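Local coordinates for protein ECXA (Escherichia coli, PDB 4L63) that binds a zinc ion and is probably a metallopeptidase of the metzincin type, at residues Y60-W71 and K151-I162. Numbering follows the deposited sequence.
With ZN (zinc ion), chain G.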
ATOM      1  N   TYR A  60      33.306 -24.560   2.745  1.00110.09           N
ATOM      2  CA  TYR A  60      32.768 -23.520   1.877  1.00108.39           C
ATOM      3  C   TYR A  60      31.472 -23.977   1.227  1.00106.20           C
ATOM      4  O   TYR A  60      30.534 -23.197   1.036  1.00 97.34           O
ATOM      5  CB  TYR A  60      33.798 -23.153   0.802  1.00110.44           C
ATOM      6  CG  TYR A  60      33.600 -21.791   0.183  1.00109.85           C
ATOM      7  CD1 TYR A  60      32.955 -20.779   0.880  1.00108.30           C
ATOM      8  CD2 TYR A  60      34.060 -21.517  -1.099  1.00112.36           C
ATOM      9  CE1 TYR A  60      32.773 -19.531   0.319  1.00106.55           C
ATOM     10  CE2 TYR A  60      33.882 -20.273  -1.669  1.00111.34           C
ATOM     11  CZ  TYR A  60      33.238 -19.286  -0.955  1.00106.44           C
ATOM     12  OH  TYR A  60      33.062 -18.050  -1.523  1.00 99.46           O
ATOM     13  N   SER A  61      31.446 -25.265   0.907  1.00 96.88           N
ATOM     14  CA  SER A  61      30.380 -25.887   0.146  1.00 96.73           C
ATOM     15  C   SER A  61      29.078 -25.965   0.923  1.00100.15           C
ATOM     16  O   SER A  61      28.002 -25.871   0.337  1.00 96.77           O
ATOM     17  CB  SER A  61      30.817 -27.288  -0.292  1.00101.09           C
ATOM     18  OG  SER A  61      30.080 -27.738  -1.421  1.00102.53           O
ATOM     19  N   ASP A  62      29.175 -26.118   2.241  1.00102.14           N
ATOM     20  CA  ASP A  62      27.970 -26.223   3.059  1.00107.14           C
ATOM     21  C   ASP A  62      27.335 -24.870   3.296  1.00 99.30           C
ATOM     22  O   ASP A  62      26.156 -24.779   3.632  1.00 99.50           O
ATOM     23  CB  ASP A  62      28.246 -26.832   4.433  1.00113.45           C
ATOM     24  CG  ASP A  62      28.686 -28.284   4.373  1.00124.97           C
ATOM     25  OD1 ASP A  62      28.903 -28.819   3.260  1.00127.63           O
ATOM     26  OD2 ASP A  62      28.763 -28.904   5.463  1.00126.66           O
ATOM     27  N   TYR A  63      28.144 -23.826   3.190  1.00101.02           N
ATOM     28  CA  TYR A  63      27.668 -22.486   3.462  1.00 88.51           C
ATOM     29  C   TYR A  63      27.054 -21.886   2.212  1.00 86.20           C
ATOM     30  O   TYR A  63      26.054 -21.180   2.292  1.00 84.96           O
ATOM     31  CB  TYR A  63      28.806 -21.622   4.002  1.00 88.30           C
ATOM     32  CG  TYR A  63      28.987 -21.752   5.498  1.00 89.48           C
ATOM     33  CD1 TYR A  63      29.056 -23.001   6.103  1.00 93.87           C
ATOM     34  CD2 TYR A  63      29.071 -20.626   6.308  1.00 87.93           C
ATOM     35  CE1 TYR A  63      29.209 -23.125   7.466  1.00 93.45           C
ATOM     36  CE2 TYR A  63      29.226 -20.741   7.677  1.00 89.10           C
ATOM     37  CZ  TYR A  63      29.297 -21.995   8.251  1.00 94.59           C
ATOM     38  OH  TYR A  63      29.451 -22.117   9.613  1.00 93.62           O
ATOM     39  N   VAL A  64      27.647 -22.176   1.059  1.00 86.89           N
ATOM     40  CA  VAL A  64      27.041 -21.783  -0.202  1.00 85.09           C
ATOM     41  C   VAL A  64      25.742 -22.559  -0.349  1.00 88.81           C
ATOM     42  O   VAL A  64      24.731 -22.008  -0.803  1.00 83.02           O
ATOM     43  CB  VAL A  64      27.968 -22.044  -1.398  1.00 86.15           C
ATOM     44  CG1 VAL A  64      27.296 -21.634  -2.690  1.00 84.36           C
ATOM     45  CG2 VAL A  64      29.268 -21.277  -1.220  1.00 86.10           C
ATOM     46  N   ARG A  65      25.784 -23.827   0.067  1.00 87.80           N
ATOM     47  CA  ARG A  65      24.612 -24.700   0.121  1.00 89.91           C
ATOM     48  C   ARG A  65      23.478 -24.061   0.909  1.00 86.24           C
ATOM     49  O   ARG A  65      22.375 -23.872   0.399  1.00 84.61           O
ATOM     50  CB  ARG A  65      24.976 -26.055   0.753  1.00 91.63           C
ATOM     51  CG  ARG A  65      24.023 -27.191   0.421  1.00100.50           C
ATOM     52  CD  ARG A  65      24.763 -28.429  -0.032  1.00 96.05           C
ATOM     53  NE  ARG A  65      25.275 -29.232   1.077  1.00106.31           N
ATOM     54  CZ  ARG A  65      26.566 -29.412   1.345  1.00109.39           C
ATOM     55  NH1 ARG A  65      27.483 -28.832   0.589  1.00109.57           N
ATOM     56  NH2 ARG A  65      26.943 -30.173   2.367  1.00111.66           N
ATOM     57  N   GLU A  66      23.769 -23.728   2.161  1.00 87.56           N
ATOM     58  CA  GLU A  66      22.761 -23.248   3.096  1.00 84.89           C
ATOM     59  C   GLU A  66      22.244 -21.868   2.702  1.00 81.86           C
ATOM     60  O   GLU A  66      21.050 -21.591   2.804  1.00 80.06           O
ATOM     61  CB  GLU A  66      23.334 -23.218   4.518  1.00 86.07           C
ATOM     62  CG  GLU A  66      22.301 -23.124   5.630  1.00 92.14           C
ATOM     63  CD  GLU A  66      21.781 -21.713   5.842  1.00 94.50           C
ATOM     64  OE1 GLU A  66      22.507 -20.751   5.501  1.00 91.29           O
ATOM     65  OE2 GLU A  66      20.651 -21.565   6.356  1.00 96.60           O
ATOM     66  N   ALA A  67      23.155 -21.013   2.244  1.00 80.78           N
ATOM     67  CA  ALA A  67      22.824 -19.641   1.884  1.00 83.07           C
ATOM     68  C   ALA A  67      21.870 -19.592   0.705  1.00 90.33           C
ATOM     69  O   ALA A  67      20.991 -18.735   0.647  1.00 81.17           O
ATOM     70  CB  ALA A  67      24.083 -18.854   1.565  1.00 78.54           C
ATOM     71  N   PHE A  68      22.094 -20.479  -0.238  1.00116.01           N
ATOM     72  CA  PHE A  68      21.276 -20.607  -1.432  1.00116.11           C
ATOM     73  C   PHE A  68      19.863 -21.039  -1.108  1.00114.12           C
ATOM     74  O   PHE A  68      18.915 -20.669  -1.752  1.00114.26           O
ATOM     75  CB  PHE A  68      21.907 -21.582  -2.397  1.00119.35           C
ATOM     76  CG  PHE A  68      22.565 -20.930  -3.562  1.00121.47           C
ATOM     77  CD1 PHE A  68      23.853 -21.260  -3.912  1.00120.68           C
ATOM     78  CD2 PHE A  68      21.900 -19.989  -4.303  1.00122.42           C
ATOM     79  CE1 PHE A  68      24.469 -20.660  -4.980  1.00118.97           C
ATOM     80  CE2 PHE A  68      22.499 -19.384  -5.369  1.00120.04           C
ATOM     81  CZ  PHE A  68      23.789 -19.720  -5.715  1.00119.51           C
ATOM     82  N   ASN A  69      19.761 -21.887  -0.120  1.00 96.76           N
ATOM     83  CA  ASN A  69      18.481 -22.382   0.366  1.00 84.77           C
ATOM     84  C   ASN A  69      17.705 -21.286   1.082  1.00 82.02           C
ATOM     85  O   ASN A  69      16.476 -21.316   1.130  1.00 76.31           O
ATOM     86  CB  ASN A  69      18.675 -23.558   1.307  1.00 84.55           C
ATOM     87  CG  ASN A  69      17.374 -24.249   1.636  1.00 91.28           C
ATOM     88  OD1 ASN A  69      16.828 -24.994   0.821  1.00 96.70           O
ATOM     89  ND2 ASN A  69      16.845 -23.976   2.825  1.00 88.83           N
ATOM     90  N   GLU A  70      18.440 -20.339   1.661  1.00 79.33           N
ATOM     91  CA  GLU A  70      17.851 -19.157   2.282  1.00 74.68           C
ATOM     92  C   GLU A  70      17.061 -18.356   1.264  1.00 73.06           C
ATOM     93  O   GLU A  70      16.068 -17.706   1.596  1.00 73.49           O
ATOM     94  CB  GLU A  70      18.935 -18.265   2.883  1.00 78.81           C
ATOM     95  CG  GLU A  70      19.687 -18.846   4.053  1.00 87.29           C
ATOM     96  CD  GLU A  70      19.049 -18.480   5.369  1.00 92.63           C
ATOM     97  OE1 GLU A  70      19.317 -17.363   5.862  1.00 87.09           O
ATOM     98  OE2 GLU A  70      18.292 -19.308   5.916  1.00100.30           O
ATOM     99  N   TRP A  71      17.532 -18.386   0.021  1.00 63.23           N
ATOM    100  CA  TRP A  71      16.954 -17.583  -1.049  1.00 65.25           C
ATOM    101  C   TRP A  71      15.938 -18.383  -1.864  1.00 68.44           C
ATOM    102  O   TRP A  71      15.257 -17.835  -2.733  1.00 62.76           O
ATOM    103  CB  TRP A  71      18.056 -17.039  -1.962  1.00 62.40           C
ATOM    104  CG  TRP A  71      18.894 -15.960  -1.350  1.00 61.14           C
ATOM    105  CD1 TRP A  71      20.080 -16.112  -0.687  1.00 60.78           C
ATOM    106  CD2 TRP A  71      18.609 -14.557  -1.347  1.00 57.10           C
ATOM    107  NE1 TRP A  71      20.550 -14.887  -0.273  1.00 58.46           N
ATOM    108  CE2 TRP A  71      19.661 -13.914  -0.665  1.00 56.55           C
ATOM    109  CE3 TRP A  71      17.562 -13.778  -1.854  1.00 55.31           C
ATOM    110  CZ2 TRP A  71      19.705 -12.537  -0.479  1.00 53.44           C
ATOM    111  CZ3 TRP A  71      17.603 -12.398  -1.663  1.00 52.60           C
ATOM    112  CH2 TRP A  71      18.664 -11.797  -0.983  1.00 51.68           C
ATOM    113  N   LYS A 151      31.291 -17.345  12.403  1.00100.31           N
ATOM    114  CA  LYS A 151      30.403 -18.116  11.526  1.00 92.31           C
ATOM    115  C   LYS A 151      29.171 -17.297  11.142  1.00 83.90           C
ATOM    116  O   LYS A 151      28.704 -17.361  10.004  1.00 80.25           O
ATOM    117  CB  LYS A 151      29.966 -19.432  12.184  1.00 91.21           C
ATOM    118  CG  LYS A 151      31.012 -20.084  13.074  1.00 98.37           C
ATOM    119  CD  LYS A 151      30.382 -21.047  14.075  1.00 98.57           C
ATOM    120  CE  LYS A 151      30.732 -22.492  13.796  1.00105.10           C
ATOM    121  NZ  LYS A 151      30.612 -23.305  15.040  1.00105.72           N
ATOM    122  N   LEU A 152      28.648 -16.538  12.101  1.00 81.16           N
ATOM    123  CA  LEU A 152      27.516 -15.651  11.857  1.00 78.92           C
ATOM    124  C   LEU A 152      27.858 -14.664  10.748  1.00 79.04           C
ATOM    125  O   LEU A 152      27.109 -14.514   9.781  1.00 75.30           O
ATOM    126  CB  LEU A 152      27.129 -14.903  13.137  1.00 77.99           C
ATOM    127  CG  LEU A 152      26.057 -13.814  13.007  1.00 73.16           C
ATOM    128  CD1 LEU A 152      24.771 -14.394  12.450  1.00 69.69           C
ATOM    129  CD2 LEU A 152      25.807 -13.125  14.343  1.00 72.51           C
ATOM    130  N   LYS A 153      29.008 -14.012  10.897  1.00 78.87           N
ATOM    131  CA  LYS A 153      29.494 -13.040   9.927  1.00 78.33           C
ATOM    132  C   LYS A 153      29.716 -13.682   8.559  1.00 74.91           C
ATOM    133  O   LYS A 153      29.492 -13.052   7.525  1.00 66.41           O
ATOM    134  CB  LYS A 153      30.790 -12.396  10.427  1.00 80.90           C
ATOM    135  CG  LYS A 153      30.823 -10.880  10.316  1.00 84.00           C
ATOM    136  CD  LYS A 153      29.982 -10.230  11.405  1.00 84.33           C
ATOM    137  CE  LYS A 153      30.064  -8.711  11.341  1.00 85.47           C
ATOM    138  NZ  LYS A 153      30.011  -8.197   9.945  1.00 83.12           N
ATOM    139  N   LEU A 154      30.148 -14.940   8.555  1.00 75.77           N
ATOM    140  CA  LEU A 154      30.414 -15.634   7.302  1.00 73.14           C
ATOM    141  C   LEU A 154      29.129 -15.952   6.540  1.00 70.58           C
ATOM    142  O   LEU A 154      29.058 -15.731   5.332  1.00 72.80           O
ATOM    143  CB  LEU A 154      31.205 -16.921   7.547  1.00 78.03           C
ATOM    144  CG  LEU A 154      32.040 -17.341   6.338  1.00 82.05           C
ATOM    145  CD1 LEU A 154      33.362 -16.590   6.318  1.00 85.25           C
ATOM    146  CD2 LEU A 154      32.272 -18.850   6.318  1.00 92.70           C
ATOM    147  N   ARG A 155      28.119 -16.467   7.237  1.00 70.58           N
ATOM    148  CA  ARG A 155      26.838 -16.766   6.597  1.00 70.52           C
ATOM    149  C   ARG A 155      26.192 -15.501   6.051  1.00 67.94           C
ATOM    150  O   ARG A 155      25.750 -15.473   4.905  1.00 62.19           O
ATOM    151  CB  ARG A 155      25.877 -17.450   7.568  1.00 78.79           C
ATOM    152  CG  ARG A 155      26.320 -18.829   8.003  1.00 84.66           C
ATOM    153  CD  ARG A 155      25.278 -19.489   8.886  1.00 89.21           C
ATOM    154  NE  ARG A 155      25.727 -20.801   9.345  1.00 97.29           N
ATOM    155  CZ  ARG A 155      25.619 -21.923   8.640  1.00 98.10           C
ATOM    156  NH1 ARG A 155      26.062 -23.068   9.144  1.00 97.85           N
ATOM    157  NH2 ARG A 155      25.071 -21.901   7.432  1.00 99.08           N
ATOM    158  N   ILE A 156      26.128 -14.470   6.889  1.00 62.34           N
ATOM    159  CA  ILE A 156      25.643 -13.154   6.471  1.00 58.51           C
ATOM    160  C   ILE A 156      26.370 -12.684   5.217  1.00 63.20           C
ATOM    161  O   ILE A 156      25.738 -12.301   4.235  1.00 58.22           O
ATOM    162  CB  ILE A 156      25.831 -12.101   7.575  1.00 62.35           C
ATOM    163  CG1 ILE A 156      24.979 -12.448   8.796  1.00 65.09           C
ATOM    164  CG2 ILE A 156      25.488 -10.709   7.048  1.00 58.48           C
ATOM    165  CD1 ILE A 156      25.130 -11.476   9.948  1.00 66.77           C
ATOM    166  N   THR A 157      27.701 -12.734   5.252  1.00 60.08           N
ATOM    167  CA  THR A 157      28.517 -12.322   4.114  1.00 60.93           C
ATOM    168  C   THR A 157      28.184 -13.119   2.859  1.00 60.81           C
ATOM    169  O   THR A 157      28.017 -12.545   1.784  1.00 58.11           O
ATOM    170  CB  THR A 157      30.026 -12.465   4.412  1.00 63.20           C
ATOM    171  OG1 THR A 157      30.373 -11.648   5.538  1.00 63.30           O
ATOM    172  CG2 THR A 157      30.851 -12.041   3.210  1.00 63.20           C
ATOM    173  N   ILE A 158      28.080 -14.437   3.004  1.00 62.93           N
ATOM    174  CA  ILE A 158      27.766 -15.309   1.877  1.00 63.41           C
ATOM    175  C   ILE A 158      26.337 -15.084   1.367  1.00 60.71           C
ATOM    176  O   ILE A 158      26.135 -14.915   0.170  1.00 59.29           O
ATOM    177  CB  ILE A 158      27.969 -16.795   2.248  1.00 67.38           C
ATOM    178  CG1 ILE A 158      29.459 -17.072   2.457  1.00 70.90           C
ATOM    179  CG2 ILE A 158      27.413 -17.696   1.165  1.00 68.21           C
ATOM    180  CD1 ILE A 158      29.816 -18.539   2.602  1.00 75.36           C
ATOM    181  N   LYS A 159      25.358 -15.059   2.268  1.00 59.09           N
ATOM    182  CA  LYS A 159      23.972 -14.761   1.893  1.00 59.92           C
ATOM    183  C   LYS A 159      23.838 -13.412   1.187  1.00 58.36           C
ATOM    184  O   LYS A 159      23.123 -13.290   0.189  1.00 51.53           O
ATOM    185  CB  LYS A 159      23.066 -14.791   3.124  1.00 56.86           C
ATOM    186  CG  LYS A 159      22.925 -16.167   3.739  1.00 62.83           C
ATOM    187  CD  LYS A 159      22.240 -16.100   5.082  1.00 68.69           C
ATOM    188  CE  LYS A 159      22.451 -17.388   5.848  1.00 79.15           C
ATOM    189  NZ  LYS A 159      21.484 -17.506   6.963  1.00 85.56           N
ATOM    190  N   HIS A 160      24.535 -12.407   1.710  1.00 52.25           N
ATOM    191  CA  HIS A 160      24.573 -11.080   1.098  1.00 51.69           C
ATOM    192  C   HIS A 160      25.142 -11.149  -0.324  1.00 50.96           C
ATOM    193  O   HIS A 160      24.573 -10.583  -1.253  1.00 48.43           O
ATOM    194  CB  HIS A 160      25.394 -10.127   1.974  1.00 49.71           C
ATOM    195  CG  HIS A 160      25.590  -8.762   1.391  1.00 51.75           C
ATOM    196  ND1 HIS A 160      24.715  -7.719   1.614  1.00 45.08           N
ATOM    197  CD2 HIS A 160      26.574  -8.268   0.601  1.00 48.27           C
ATOM    198  CE1 HIS A 160      25.153  -6.641   0.982  1.00 45.62           C
ATOM    199  NE2 HIS A 160      26.279  -6.949   0.361  1.00 46.03           N
ATOM    200  N   GLU A 161      26.249 -11.866  -0.497  1.00 53.25           N
ATOM    201  CA  GLU A 161      26.860 -11.991  -1.818  1.00 56.95           C
ATOM    202  C   GLU A 161      25.964 -12.776  -2.793  1.00 54.45           C
ATOM    203  O   GLU A 161      25.934 -12.468  -3.987  1.00 54.02           O
ATOM    204  CB  GLU A 161      28.245 -12.642  -1.711  1.00 59.56           C
ATOM    205  CG  GLU A 161      29.284 -11.799  -0.959  1.00 66.32           C
ATOM    206  CD  GLU A 161      29.325 -10.337  -1.399  1.00 67.26           C
ATOM    207  OE1 GLU A 161      29.381 -10.073  -2.618  1.00 62.28           O
ATOM    208  OE2 GLU A 161      29.314  -9.447  -0.521  1.00 72.46           O
ATOM    209  N   ILE A 162      25.236 -13.773  -2.286  1.00 55.30           N
ATOM    210  CA  ILE A 162      24.219 -14.479  -3.079  1.00 55.41           C
ATOM    211  C   ILE A 162      23.177 -13.503  -3.641  1.00 53.69           C
ATOM    212  O   ILE A 162      22.728 -13.632  -4.781  1.00 52.13           O
ATOM    213  CB  ILE A 162      23.455 -15.547  -2.251  1.00 56.61           C
ATOM    214  CG1 ILE A 162      24.402 -16.528  -1.558  1.00 68.54           C
ATOM    215  CG2 ILE A 162      22.482 -16.308  -3.139  1.00 59.71           C
ATOM    216  CD1 ILE A 162      25.125 -17.449  -2.475  1.00 65.26           C
TER
HETATM  217 ZN    ZN G 301      27.254  -5.871  -1.179  1.00 56.60          ZN
HETATM  218  O   HOH W   1      29.528  -6.889  -1.191  1.00 50.71           O
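Ala-67 packs its CB against Ile-158 CG2 (3.5 Å) where helices 60-70 and 151-162 cross at -58°, their axes 9.0 Å apart. Ile-158 is a knob among Tyr-60, Tyr-63, Val-64 and Ala-67; its CG1 lies beside the backbone N, and the extended chain carries CD1 to Tyr-63 CB. One turn on, Ile-162 parts its branches: CD1 sits over the centre of the Phe-68 ring in a CH-pi contact, while CG2 meets Trp-71 CD1 at 3.4 Å. The indole NE1 of Trp-71 donates to Lys-159 O (3.1 Å), a bent bond (138°) that ties the indole to the backbone of helix 151-162. Tyr-63 fits as a knob among Lys-151, Leu-154, Arg-155 and Ile-158, and the Arg-155 guanidinium stacks on one face of its ring, planes 20° apart, in a cation-pi contact. At the polar edge, Glu-66 OE1 forms a salt bridge with Arg-155 NH2 (3.4 Å), carboxylate and guanidinium planes perpendicular. Lys-159 stretches past Ala-67 to a salt bridge with Glu-70 and a long one with Glu-66, completing a four-residue charged network. From the far side of its helix His-160 binds zinc through NE2 (2.1 Å), with His-164 and His-170, as in metzincins; Glu-161 OE2 accepts from the zinc-bound water. Helix 60-70 lies across the zinc-binding helix 146-165, with Phe-93 of strand 91-96 touching Val-64 and Ile-162, and Ile-118 of strand 115-119 touching Tyr-60 and Ile-158.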